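Local coordinates for PbSGBP-B lipoprotein (Prevotella bryantii B14, PDB 6D2Y) that probably binds polysaccharide at the cell surface, is encoded in a polysaccharide utilization locus, and carries a magnesium ion, at residues G76-N80 with D81-V85; A84-T88 with S89-D93; Y172-P175 with R176-T180. All coordinates share one frame; numbering follows the deposited sequence.

In the fold
All three contacts are local turns in a chain built almost wholly of beta sheets and loops, away from the magnesium site. Interaction 1 is a partly buried hairpin at the edge of the N-terminal mixed sheet, held by three backbone hydrogen bonds and a bridging water. Interaction 2 follows directly in the loop toward strand 95-99, sharing Ala84 and Val85; it is a surface turn organised by an asparagine side chain. The two touch where Leu86 packs on Gly76 and Ile77. Interaction 3, with its centre about 34 Å from that of interaction 1, lies in the IPT/TIG domain, where a helix-like turn passes between two sheets; it has charged side chains on its surface and a buried leucine packed against the turn.

Interaction 1 (G76-N80 with D81-V85); sequences GILFN and DQAAV
Leu78 and Phe79 both set CG beside the backbone N (chi1 -70° and -72°), which lays the leucine branch alongside Ala83 on one face of a tight beta hairpin and turns the phenylalanine ring toward Ala84 on the other. The reversal is a type II' turn with Asn80 and Asp81 at its corners, Asn80 taking the positive phi of the first. Phe79 and Gln82 form the hydrogen-bonded pair that closes it: Gln82 N reaches Phe79 O at 2.9 Å from above the carbonyl plane, and Phe79 N donates back to Gln82 O at 2.8 Å. Further along, Ala84 N gives Ile77 O a nearly straight bond (2.8 Å, 170°). In the same pair a water stands in for the second bond, accepting from Ile77 N and donating to Ala84 O. Leu78 pairs with Ala83 without hydrogen bonds, its CG 4.1 Å from Ala83 CB, and Leu78 CA makes a CA-H...O contact with Gln82 O at 3.2 Å. Ala84 CB meets the Phe79 ring at its edge, near the ring plane, 4.2 Å from CD1, while Met112 and Val128 also pack on Phe79. Asn80 OD1 accepts from the backbone N of Thr109 and Asp110, and Asp81 OD2 from that of Val107, tying the turn to a neighbouring loop. Gln82, bent at chi2, brings NE2 to Asp81 OD1 at 2.9 Å, from above the carboxylate plane.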
loop_
_atom_site.group_PDB
_atom_site.type_symbol
_atom_site.label_atom_id
_atom_site.label_comp_id
_atom_site.label_asym_id
_atom_site.label_seq_id
_atom_site.Cartn_x
_atom_site.Cartn_y
_atom_site.Cartn_z
ATOM N N GLY A 76 -7.304 11.550 41.933
ATOM C CA GLY A 76 -6.836 10.995 40.681
ATOM C C GLY A 76 -7.969 10.902 39.681
ATOM O O GLY A 76 -9.148 10.848 40.041
ATOM N N ILE A 77 -7.589 10.888 38.405
ATOM C CA ILE A 77 -8.517 10.703 37.298
ATOM C C ILE A 77 -7.923 9.662 36.361
ATOM O O ILE A 77 -6.762 9.782 35.953
ATOM C CB ILE A 77 -8.774 12.022 36.540
ATOM C CG1 ILE A 77 -9.594 12.993 37.391
ATOM C CG2 ILE A 77 -9.476 11.757 35.221
ATOM C CD1 ILE A 77 -9.948 14.290 36.682
ATOM N N LEU A 78 -8.709 8.648 36.016
ATOM C CA LEU A 78 -8.336 7.701 34.978
ATOM C C LEU A 78 -9.341 7.763 33.843
ATOM O O LEU A 78 -10.552 7.697 34.079
ATOM C CB LEU A 78 -8.269 6.276 35.508
ATOM C CG LEU A 78 -7.109 5.994 36.445
ATOM C CD1 LEU A 78 -7.671 6.066 37.846
ATOM C CD2 LEU A 78 -6.496 4.607 36.158
ATOM N N PHE A 79 -8.834 7.888 32.622
ATOM C CA PHE A 79 -9.618 7.680 31.413
ATOM C C PHE A 79 -9.456 6.218 31.012
ATOM O O PHE A 79 -8.364 5.800 30.609
ATOM C CB PHE A 79 -9.140 8.615 30.309
ATOM C CG PHE A 79 -9.508 10.049 30.531
ATOM C CD1 PHE A 79 -8.709 10.878 31.305
ATOM C CD2 PHE A 79 -10.652 10.572 29.961
ATOM C CE1 PHE A 79 -9.051 12.206 31.504
ATOM C CE2 PHE A 79 -10.999 11.896 30.155
ATOM C CZ PHE A 79 -10.198 12.713 30.927
ATOM N N ASN A 80 -10.535 5.442 31.134
ATOM C CA ASN A 80 -10.500 3.986 30.961
ATOM C C ASN A 80 -9.487 3.440 31.958
ATOM O O ASN A 80 -9.690 3.620 33.171
ATOM C CB ASN A 80 -10.236 3.647 29.492
ATOM C CG ASN A 80 -11.246 4.274 28.564
ATOM O OD1 ASN A 80 -12.416 3.873 28.525
ATOM N ND2 ASN A 80 -10.799 5.258 27.796
ATOM N N ASP A 81 -8.403 2.803 31.523
ATOM C CA ASP A 81 -7.373 2.301 32.420
ATOM C C ASP A 81 -6.121 3.169 32.410
ATOM O O ASP A 81 -5.085 2.757 32.943
ATOM C CB ASP A 81 -7.016 0.860 32.054
ATOM C CG ASP A 81 -6.655 0.702 30.583
ATOM O OD1 ASP A 81 -6.599 1.722 29.866
ATOM O OD2 ASP A 81 -6.434 -0.445 30.143
ATOM N N GLN A 82 -6.190 4.354 31.811
ATOM C CA GLN A 82 -5.042 5.240 31.685
ATOM C C GLN A 82 -5.162 6.363 32.706
ATOM O O GLN A 82 -6.147 7.109 32.701
ATOM C CB GLN A 82 -4.949 5.806 30.269
ATOM C CG GLN A 82 -4.852 4.741 29.190
ATOM C CD GLN A 82 -3.647 3.837 29.371
ATOM O OE1 GLN A 82 -2.522 4.309 29.541
ATOM N NE2 GLN A 82 -3.878 2.529 29.342
ATOM N N ALA A 83 -4.161 6.482 33.572
ATOM C CA ALA A 83 -4.161 7.527 34.582
ATOM C C ALA A 83 -3.770 8.863 33.965
ATOM O O ALA A 83 -2.836 8.945 33.161
ATOM C CB ALA A 83 -3.202 7.176 35.721
ATOM N N ALA A 84 -4.497 9.908 34.339
ATOM C CA ALA A 84 -4.186 11.256 33.897
ATOM C C ALA A 84 -3.289 11.952 34.916
ATOM O O ALA A 84 -3.153 11.518 36.063
ATOM C CB ALA A 84 -5.466 12.064 33.685
ATOM N N VAL A 85 -2.674 13.047 34.479
ATOM C CA VAL A 85 -1.805 13.856 35.324
ATOM C C VAL A 85 -2.570 15.109 35.726
ATOM O O VAL A 85 -2.992 15.894 34.868
ATOM C CB VAL A 85 -0.495 14.213 34.604
ATOM C CG1 VAL A 85 0.368 15.100 35.488
ATOM C CG2 VAL A 85 0.253 12.948 34.211
HETATM O O HOH W 1 -4.708 10.657 38.255
#

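Interaction 2 (A84-T88 with S89-D93); sequences AVLNT and SYITD
Asn87 grips the backbone of Ser89 and Tyr90 through two different oxygens, combining an Asx turn with a beta turn. Its OD1 accepts from Ser89 N at 3.0 Å, and its carbonyl O accepts from Tyr90 N at 3.1 Å; each donor stands well above the plane of the carbonyl it meets. With CG opposite the backbone N and beside the carbonyl carbon (chi1 -174°), the Asn87 side chain carries OD1 to Ser89 N. A weak bond from Ser89 OG makes a second link to OD1, and another weak bond, Ile91 N to Thr88 O at 3.3 Å, continues the winding by one more residue. Outward from these bonds, Asn87 ND2 approaches Tyr90 CD2 to 3.7 Å with the amide and ring planes steeply inclined, 75° apart. Ser89 OG lies over one face of the same ring, offset toward its rim. The apolar side chains of this exposed turn lie against strand 95-99: Leu86 packs on Val98 and Ile91 on Leu96. Leu86 and Ile91 cross at about a right angle, Leu86 CG 4.0 Å from Ile91 CD1, while Ile91 CG1 comes within 3.3 Å of Asn87 O.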
loop_
_atom_site.group_PDB
_atom_site.type_symbol
_atom_site.label_atom_id
_atom_site.label_comp_id
_atom_site.label_asym_id
_atom_site.label_seq_id
_atom_site.Cartn_x
_atom_site.Cartn_y
_atom_site.Cartn_z
ATOM N N ALA A 84 -4.497 9.908 34.339
ATOM C CA ALA A 84 -4.186 11.256 33.897
ATOM C C ALA A 84 -3.289 11.952 34.916
ATOM O O ALA A 84 -3.153 11.518 36.063
ATOM C CB ALA A 84 -5.466 12.064 33.685
ATOM N N VAL A 85 -2.674 13.047 34.479
ATOM C CA VAL A 85 -1.805 13.856 35.324
ATOM C C VAL A 85 -2.570 15.109 35.726
ATOM O O VAL A 85 -2.992 15.894 34.868
ATOM C CB VAL A 85 -0.495 14.213 34.604
ATOM C CG1 VAL A 85 0.368 15.100 35.488
ATOM C CG2 VAL A 85 0.253 12.948 34.211
ATOM N N LEU A 86 -2.747 15.301 37.030
ATOM C CA LEU A 86 -3.498 16.427 37.569
ATOM C C LEU A 86 -2.525 17.496 38.051
ATOM O O LEU A 86 -1.655 17.219 38.881
ATOM C CB LEU A 86 -4.402 15.983 38.718
ATOM C CG LEU A 86 -5.836 15.534 38.427
ATOM C CD1 LEU A 86 -5.907 14.628 37.205
ATOM C CD2 LEU A 86 -6.412 14.831 39.649
ATOM N N ASN A 87 -2.675 18.712 37.536
ATOM C CA ASN A 87 -1.936 19.867 38.034
ATOM C C ASN A 87 -2.842 20.589 39.025
ATOM O O ASN A 87 -3.866 21.163 38.639
ATOM C CB ASN A 87 -1.503 20.789 36.893
ATOM C CG ASN A 87 -0.603 21.923 37.362
ATOM O OD1 ASN A 87 -0.487 22.202 38.557
ATOM N ND2 ASN A 87 0.056 22.570 36.413
ATOM N N THR A 88 -2.460 20.547 40.305
ATOM C CA THR A 88 -3.244 21.180 41.360
ATOM C C THR A 88 -3.514 22.651 41.068
ATOM O O THR A 88 -4.559 23.182 41.461
ATOM C CB THR A 88 -2.514 21.022 42.700
ATOM O OG1 THR A 88 -2.424 19.631 43.038
ATOM C CG2 THR A 88 -3.241 21.757 43.819
ATOM N N SER A 89 -2.600 23.314 40.355
ATOM C CA SER A 89 -2.702 24.753 40.144
ATOM C C SER A 89 -3.885 25.148 39.269
ATOM O O SER A 89 -4.283 26.317 39.282
ATOM C CB SER A 89 -1.405 25.278 39.527
ATOM O OG SER A 89 -1.510 25.355 38.117
ATOM N N TYR A 90 -4.450 24.217 38.510
ATOM C CA TYR A 90 -5.559 24.504 37.607
ATOM C C TYR A 90 -6.793 23.689 37.973
ATOM O O TYR A 90 -7.554 23.254 37.104
ATOM C CB TYR A 90 -5.159 24.257 36.155
ATOM C CG TYR A 90 -4.053 25.173 35.691
ATOM C CD1 TYR A 90 -4.251 26.544 35.626
ATOM C CD2 TYR A 90 -2.812 24.670 35.320
ATOM C CE1 TYR A 90 -3.245 27.391 35.210
ATOM C CE2 TYR A 90 -1.799 25.510 34.900
ATOM C CZ TYR A 90 -2.020 26.871 34.847
ATOM O OH TYR A 90 -1.015 27.713 34.431
ATOM N N ILE A 91 -7.013 23.477 39.269
ATOM C CA ILE A 91 -8.175 22.741 39.765
ATOM C C ILE A 91 -8.850 23.626 40.812
ATOM O O ILE A 91 -8.480 23.616 41.991
ATOM C CB ILE A 91 -7.808 21.375 40.352
ATOM C CG1 ILE A 91 -7.066 20.526 39.320
ATOM C CG2 ILE A 91 -9.062 20.655 40.824
ATOM C CD1 ILE A 91 -6.575 19.203 39.858
ATOM N N THR A 92 -9.840 24.403 40.384
ATOM C CA THR A 92 -10.720 25.066 41.331
ATOM C C THR A 92 -11.770 24.070 41.816
ATOM O O THR A 92 -11.839 22.925 41.358
ATOM C CB THR A 92 -11.377 26.292 40.700
ATOM O OG1 THR A 92 -12.433 25.875 39.823
ATOM C CG2 THR A 92 -10.356 27.102 39.914
ATOM N N ASP A 93 -12.606 24.499 42.755
ATOM C CA ASP A 93 -13.641 23.600 43.245
ATOM C C ASP A 93 -14.837 23.517 42.306
ATOM O O ASP A 93 -15.745 22.713 42.548
ATOM C CB ASP A 93 -14.096 24.022 44.644
ATOM C CG ASP A 93 -14.436 22.831 45.524
ATOM O OD1 ASP A 93 -13.587 21.917 45.643
ATOM O OD2 ASP A 93 -15.542 22.810 46.097
#

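Interaction 3 (Y172-P175 with R176-T180); sequences YTLP and REAIT
Pro175 O and Ala178 N form the hydrogen bond that joins the two halves of this turn, which lies within the IPT/TIG domain and carries the chain from the weakly bonded strand 172-173 in one sheet to strand 179-182 in another. The bond is 3.0 Å long and noticeably bent, with an angle of 136° at the hydrogen, and Ala178 N stands above the carbonyl plane of Pro175. Ile179 N then bonds Arg176 O at 2.9 Å, so two beta turns overlap and residues 176-178 wind like a short piece of helix. Backbone bonds of Leu174 with Ile166 and of Ala178 with Thr190 tie the two ends of the turn to different sheets.

The apolar contacts centre on Leu174, a buried side chain whose two methyl groups divide the work. Its CG is anti to the backbone N (chi1 -179°), which directs the branch beneath the turn: CD1 meets Ala178 CB at 4.0 Å, and CD2 meets Ile179 CG1 at 3.9 Å. Ile166, Phe189 and Pro192 also pack on Leu174. Ala178 CB additionally sits 3.3 Å from Pro175 O, the oxygen that its own backbone N engages.

Charged side chains occupy the outer surface. Glu177 turns CG between its backbone N and carbonyl carbon and bends again at chi2, folding the carboxylate back until CD is 3.6 Å from Pro175 CB, a van der Waals contact. Arg176 reaches away instead, forming a salt bridge through NH2 with Asp158, and also touches Pro163.

With a single bent bond across its halves, the turn depends for its shape also on the Leu174 packing and the backbone bonds to the two sheets, while the Arg176-Asp158 salt bridge probably limits the freedom of its outer side.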
loop_
_atom_site.group_PDB
_atom_site.type_symbol
_atom_site.label_atom_id
_atom_site.label_comp_id
_atom_site.label_asym_id
_atom_site.label_seq_id
_atom_site.Cartn_x
_atom_site.Cartn_y
_atom_site.Cartn_z
ATOM N N TYR A 172 -21.037 -11.248 3.915
ATOM C CA TYR A 172 -19.991 -12.117 4.432
ATOM C C TYR A 172 -19.224 -11.434 5.555
ATOM O O TYR A 172 -18.850 -10.262 5.445
ATOM C CB TYR A 172 -19.019 -12.530 3.326
ATOM C CG TYR A 172 -17.914 -13.440 3.809
ATOM C CD1 TYR A 172 -18.136 -14.800 3.990
ATOM C CD2 TYR A 172 -16.649 -12.941 4.092
ATOM C CE1 TYR A 172 -17.129 -15.635 4.435
ATOM C CE2 TYR A 172 -15.636 -13.769 4.535
ATOM C CZ TYR A 172 -15.882 -15.115 4.706
ATOM O OH TYR A 172 -14.878 -15.945 5.148
ATOM N N THR A 173 -18.984 -12.184 6.629
ATOM C CA THR A 173 -18.136 -11.748 7.728
ATOM C C THR A 173 -17.085 -12.818 7.977
ATOM O O THR A 173 -17.415 -14.005 8.071
ATOM C CB THR A 173 -18.946 -11.497 9.004
ATOM O OG1 THR A 173 -19.933 -10.487 8.756
ATOM C CG2 THR A 173 -18.033 -11.035 10.132
ATOM N N LEU A 174 -15.829 -12.403 8.069
ATOM C CA LEU A 174 -14.740 -13.340 8.298
ATOM C C LEU A 174 -14.917 -14.013 9.655
ATOM O O LEU A 174 -15.012 -13.313 10.675
ATOM C CB LEU A 174 -13.393 -12.623 8.234
ATOM C CG LEU A 174 -12.143 -13.487 8.422
ATOM C CD1 LEU A 174 -11.988 -14.473 7.275
ATOM C CD2 LEU A 174 -10.903 -12.618 8.554
ATOM N N PRO A 175 -14.985 -15.343 9.715
ATOM C CA PRO A 175 -15.136 -16.012 11.014
ATOM C C PRO A 175 -13.941 -15.733 11.912
ATOM O O PRO A 175 -12.793 -15.706 11.462
ATOM C CB PRO A 175 -15.229 -17.497 10.643
ATOM C CG PRO A 175 -15.625 -17.513 9.193
ATOM C CD PRO A 175 -14.989 -16.296 8.593
ATOM N N ARG A 176 -14.226 -15.508 13.196
ATOM C CA ARG A 176 -13.164 -15.194 14.146
ATOM C C ARG A 176 -12.176 -16.348 14.284
ATOM O O ARG A 176 -10.983 -16.117 14.514
ATOM C CB ARG A 176 -13.772 -14.827 15.502
ATOM C CG ARG A 176 -12.873 -15.074 16.706
ATOM C CD ARG A 176 -11.854 -13.957 16.900
ATOM N NE ARG A 176 -12.417 -12.632 16.654
ATOM C CZ ARG A 176 -12.003 -11.520 17.253
ATOM N NH1 ARG A 176 -11.022 -11.571 18.145
ATOM N NH2 ARG A 176 -12.570 -10.355 16.965
ATOM N N GLU A 177 -12.644 -17.589 14.125
ATOM C CA GLU A 177 -11.742 -18.734 14.221
ATOM C C GLU A 177 -10.681 -18.703 13.129
ATOM O O GLU A 177 -9.581 -19.232 13.321
ATOM C CB GLU A 177 -12.533 -20.041 14.148
ATOM C CG GLU A 177 -13.654 -20.050 13.116
ATOM C CD GLU A 177 -14.972 -19.525 13.663
ATOM O OE1 GLU A 177 -15.999 -20.218 13.504
ATOM O OE2 GLU A 177 -14.983 -18.420 14.245
ATOM N N ALA A 178 -10.989 -18.086 11.983
ATOM C CA ALA A 178 -9.994 -17.949 10.924
ATOM C C ALA A 178 -8.879 -16.994 11.325
ATOM O O ALA A 178 -7.751 -17.119 10.836
ATOM C CB ALA A 178 -10.661 -17.475 9.635
ATOM N N ILE A 179 -9.172 -16.040 12.202
ATOM C CA ILE A 179 -8.175 -15.082 12.665
ATOM C C ILE A 179 -7.269 -15.761 13.684
ATOM O O ILE A 179 -7.744 -16.390 14.635
ATOM C CB ILE A 179 -8.854 -13.840 13.262
ATOM C CG1 ILE A 179 -9.737 -13.161 12.212
ATOM C CG2 ILE A 179 -7.816 -12.870 13.805
ATOM C CD1 ILE A 179 -10.456 -11.929 12.722
ATOM N N THR A 180 -5.958 -15.633 13.485
ATOM C CA THR A 180 -4.971 -16.235 14.374
ATOM C C THR A 180 -4.375 -15.247 15.367
ATOM O O THR A 180 -4.021 -15.647 16.480
ATOM C CB THR A 180 -3.834 -16.863 13.560
ATOM O OG1 THR A 180 -3.106 -15.836 12.880
ATOM C CG2 THR A 180 -4.392 -17.837 12.532
#